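Local coordinates for protein beta-porphyranase A (Bacteroides plebeius, PDB 4AW7) that hydrolyses the sulfated red-seaweed polysaccharide porphyran at its beta-D-galactose to alpha-L-galactose-6-sulfate linkages, releasing mostly disaccharides, at residues N206-N209 / T210-M214; Y197-W200 / E201-N204. One frame throughout, in Å; residues are numbered along the deposited sequence. Where two conformers were deposited one is given.

Contact 1: residues N206-N209 / T210-M214. With K (potassium ion), chain F.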
# COMPACT_ATOMS: atom_id res chain seq x y z
N ASN A 206 12.37 19.20 -2.11
CA ASN A 206 12.57 19.67 -0.72
C ASN A 206 11.67 18.93 0.24
O ASN A 206 12.05 18.67 1.39
CB ASN A 206 12.34 21.18 -0.60
CG ASN A 206 12.67 21.69 0.79
OD1 ASN A 206 13.83 21.70 1.15
ND2 ASN A 206 11.66 22.06 1.58
N TYR A 207 10.47 18.60 -0.19
CA TYR A 207 9.51 17.92 0.68
C TYR A 207 10.05 16.53 1.07
O TYR A 207 10.11 16.19 2.24
CB TYR A 207 8.12 17.88 0.05
CG TYR A 207 7.09 17.37 1.02
CD1 TYR A 207 6.80 16.02 1.17
CD2 TYR A 207 6.41 18.27 1.83
CE1 TYR A 207 5.88 15.60 2.09
CE2 TYR A 207 5.47 17.84 2.74
CZ TYR A 207 5.20 16.49 2.87
OH TYR A 207 4.29 16.07 3.82
N TRP A 208 10.44 15.73 0.09
CA TRP A 208 11.12 14.48 0.34
C TRP A 208 12.27 14.72 1.34
O TRP A 208 12.38 14.04 2.35
CB TRP A 208 11.72 13.90 -0.95
CG TRP A 208 12.71 12.80 -0.70
CD1 TRP A 208 14.05 12.90 -0.77
CD2 TRP A 208 12.43 11.44 -0.33
NE1 TRP A 208 14.64 11.72 -0.46
CE2 TRP A 208 13.66 10.80 -0.17
CE3 TRP A 208 11.25 10.71 -0.11
CZ2 TRP A 208 13.77 9.46 0.20
CZ3 TRP A 208 11.36 9.38 0.23
CH2 TRP A 208 12.61 8.78 0.41
N ASN A 209 13.15 15.70 1.05
CA ASN A 209 14.33 15.87 1.86
C ASN A 209 14.03 16.17 3.30
O ASN A 209 14.73 15.67 4.20
CB ASN A 209 15.22 17.00 1.31
CG ASN A 209 15.94 16.65 0.04
OD1 ASN A 209 16.16 15.49 -0.27
ND2 ASN A 209 16.36 17.68 -0.71
N THR A 210 12.97 16.93 3.56
CA THR A 210 12.70 17.44 4.89
C THR A 210 11.63 16.67 5.66
O THR A 210 11.45 16.88 6.85
CB THR A 210 12.34 18.94 4.82
OG1 THR A 210 11.19 19.12 3.99
CG2 THR A 210 13.51 19.77 4.31
N ARG A 211 10.94 15.73 4.97
CA ARG A 211 9.93 14.89 5.61
C ARG A 211 10.44 13.45 5.61
O ARG A 211 11.09 13.04 6.55
CB ARG A 211 8.54 15.11 4.97
CG ARG A 211 7.77 16.31 5.49
CD ARG A 211 8.34 17.65 5.09
NE ARG A 211 7.41 18.72 5.44
CZ ARG A 211 7.65 20.01 5.27
NH1 ARG A 211 8.82 20.42 4.83
NH2 ARG A 211 6.71 20.88 5.52
N MET A 212 10.16 12.67 4.56
CA MET A 212 10.49 11.25 4.61
C MET A 212 11.98 10.97 4.64
O MET A 212 12.39 10.06 5.34
CB MET A 212 9.78 10.48 3.49
CG MET A 212 10.08 9.01 3.44
SD MET A 212 9.59 8.03 4.91
CE MET A 212 7.85 7.65 4.54
N LYS A 213 12.79 11.69 3.89
CA LYS A 213 14.25 11.45 3.98
C LYS A 213 14.74 11.70 5.39
O LYS A 213 15.50 10.90 5.95
CB LYS A 213 15.02 12.32 3.01
CG LYS A 213 16.46 11.93 2.92
CD LYS A 213 17.30 12.87 2.03
CE LYS A 213 18.78 12.59 2.11
NZ LYS A 213 19.31 13.07 3.40
N MET A 214 14.28 12.81 5.98
CA MET A 214 14.67 13.15 7.33
C MET A 214 14.23 12.07 8.31
O MET A 214 15.00 11.67 9.19
CB MET A 214 14.11 14.53 7.69
CG MET A 214 14.52 15.04 9.09
SD MET A 214 13.45 14.52 10.42
CE MET A 214 12.07 15.67 10.16
K K F . 3.86 13.30 4.56
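R211 lays its side chain across the ring of Y207 at the kink between two short helices, 206-210 and 212-219, which follow strand 189-195 of the parallel beta/alpha barrel of the catalytic domain. R211 breaks the first helix and occupies the N-cap position of the second. From CB, 3.3 Å from Y207 O, the chain bends at chi2 (70°), and that bend carries it over the tyrosine face: CG comes to 3.7 Å from Y207 CZ, and CD makes a CH-pi contact 3.9 Å from the ring centroid. NE follows near CE2, with the guanidinium turned 28° from the ring plane. At the tip NH1 donates to T210 OG1, which lies in the guanidinium plane. With R211 cut back to an alanine, the Y207 ring would probably lose the aliphatic cover on this face, and T210 OG1 its guanidinium donor. OG1 in turn donates to N206 O, which also accepts from T210 N; the two donors arrive from opposite faces of the carbonyl. Round the bend, K213 N is bonded to W208 O, and K213 CB sits 3.8 Å from the centroid of the W208 five-membered ring, over its face. M212 CG reaches W208 CZ3 obliquely. The polar ends have partners farther off: W208 NE1 bonds to Y481 OH on strand 469-484, and K213 NZ forms a salt bridge with D217. In the plane of the Y207 ring, at its edge, OH binds the potassium ion at 2.9 Å, a site shared with Y193 OH and Y197 O.

Contact 2: residues Y197-W200 / E201-N204. With K (potassium ion), chain F.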
# COMPACT_ATOMS: atom_id res chain seq x y z
N TYR A 197 0.62 12.78 3.36
CA TYR A 197 0.71 13.68 2.14
C TYR A 197 2.04 13.35 1.48
O TYR A 197 3.03 14.06 1.68
CB TYR A 197 0.60 15.20 2.48
CG TYR A 197 0.85 16.17 1.33
CD1 TYR A 197 -0.04 16.23 0.25
CD2 TYR A 197 1.93 17.07 1.35
CE1 TYR A 197 0.13 17.14 -0.78
CE2 TYR A 197 2.12 17.98 0.29
CZ TYR A 197 1.23 18.01 -0.76
OH TYR A 197 1.41 18.89 -1.83
N PRO A 198 2.14 12.25 0.72
CA PRO A 198 3.46 11.75 0.27
C PRO A 198 3.92 12.45 -1.02
O PRO A 198 4.24 11.82 -2.03
CB PRO A 198 3.18 10.27 0.08
CG PRO A 198 1.77 10.22 -0.36
CD PRO A 198 1.07 11.26 0.49
N ALA A 199 3.93 13.78 -0.96
CA ALA A 199 4.28 14.65 -2.09
C ALA A 199 5.78 14.85 -2.17
O ALA A 199 6.30 15.97 -2.02
CB ALA A 199 3.50 15.97 -2.01
N TRP A 200 6.52 13.75 -2.34
CA TRP A 200 7.97 13.78 -2.32
C TRP A 200 8.54 14.88 -3.20
O TRP A 200 9.55 15.55 -2.84
CB TRP A 200 8.56 12.44 -2.74
CG TRP A 200 8.10 11.22 -1.96
CD1 TRP A 200 8.17 9.94 -2.44
CD2 TRP A 200 7.60 11.11 -0.60
NE1 TRP A 200 7.74 9.06 -1.50
CE2 TRP A 200 7.40 9.73 -0.35
CE3 TRP A 200 7.29 12.01 0.43
CZ2 TRP A 200 6.87 9.26 0.86
CZ3 TRP A 200 6.78 11.52 1.62
CH2 TRP A 200 6.56 10.17 1.82
N GLU A 201 7.94 15.05 -4.36
CA GLU A 201 8.37 16.00 -5.37
C GLU A 201 8.19 17.47 -4.99
O GLU A 201 8.78 18.32 -5.68
CB GLU A 201 7.59 15.74 -6.68
CG GLU A 201 6.10 16.15 -6.72
CD GLU A 201 5.12 15.23 -6.00
OE1 GLU A 201 5.50 14.23 -5.39
OE2 GLU A 201 3.91 15.50 -6.08
N ASP A 202 7.35 17.82 -4.01
CA ASP A 202 7.10 19.23 -3.72
C ASP A 202 8.38 19.99 -3.44
O ASP A 202 9.33 19.50 -2.83
CB ASP A 202 6.13 19.41 -2.55
CG ASP A 202 4.68 19.45 -2.94
OD1 ASP A 202 4.34 19.33 -4.12
OD2 ASP A 202 3.84 19.58 -2.00
N GLY A 203 8.41 21.23 -3.92
CA GLY A 203 9.55 22.09 -3.67
C GLY A 203 10.82 21.58 -4.30
O GLY A 203 11.90 21.61 -3.71
N ASN A 204 10.70 20.98 -5.50
CA ASN A 204 11.87 20.43 -6.16
C ASN A 204 12.51 19.34 -5.31
O ASN A 204 13.72 19.24 -5.22
CB ASN A 204 12.89 21.54 -6.41
CG ASN A 204 13.71 21.29 -7.62
OD1 ASN A 204 13.21 20.74 -8.60
ND2 ASN A 204 14.97 21.74 -7.59
K K F . 3.86 13.30 4.56
O HOH W 1 3.60 12.35 -4.84
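Y197 and D202 meet through a short hydrogen bond, closing the loop between strand 189-195 and helix 206-210 on itself. Y197 OH donates to D202 OD2 at 2.5 Å, on the syn side of the carboxylate and 18° out of its plane; ring and carboxylate are turned 54° from each other. The tyrosine reaches this far because CG stands anti to the backbone N (chi1 173°), which sends the ring along the loop to its partner.

The backbone bonds are those of tight turns. D202 N donates to A199 O at 2.9 Å, closing a type I beta turn from above the carbonyl plane, while P198 and A199 are each the centre of an inverse gamma turn. A bridging water donates both to P198 O and, at 2.7 Å, to E201 OE1. The other carboxylate oxygen of E201, OE2, forms a salt bridge with R544.

Van der Waals contact is slight: A199 CB lies over one face of the Y197 ring, toward its rim, and also touches D202 OD2 at 3.6 Å. W200 turns away to pack on helix 245-262, where its NE1 bonds to V250 O.

Last comes the metal, with Y197 O 3.1 Å from the potassium ion. The same tyrosine thus offers its carbonyl to a cation and its hydroxyl to an anion, and the short phenol-carboxylate bond would probably disperse some of the negative charge on D202.

The two contacts run in series along one connection after strand 189-195, their centres about 8 Å apart. Contact 2 is the more buried overall, through P198 to E201, although its phenol-carboxylate pair lies toward the surface. Contact 1, partly buried, is helical, with aliphatic chains lying on aromatic faces and an arginine-threonine bond near the surface. Backbone bonds splice them: Y207 N probably donates to D202 O, and W208 N to W200 O. Edge-to-face ring pairs, Y197 with Y207 and W200 with W208, repeat the connection in side chains. Both contacts supply the potassium ion, contact 2 with a carbonyl and contact 1 with a phenol oxygen.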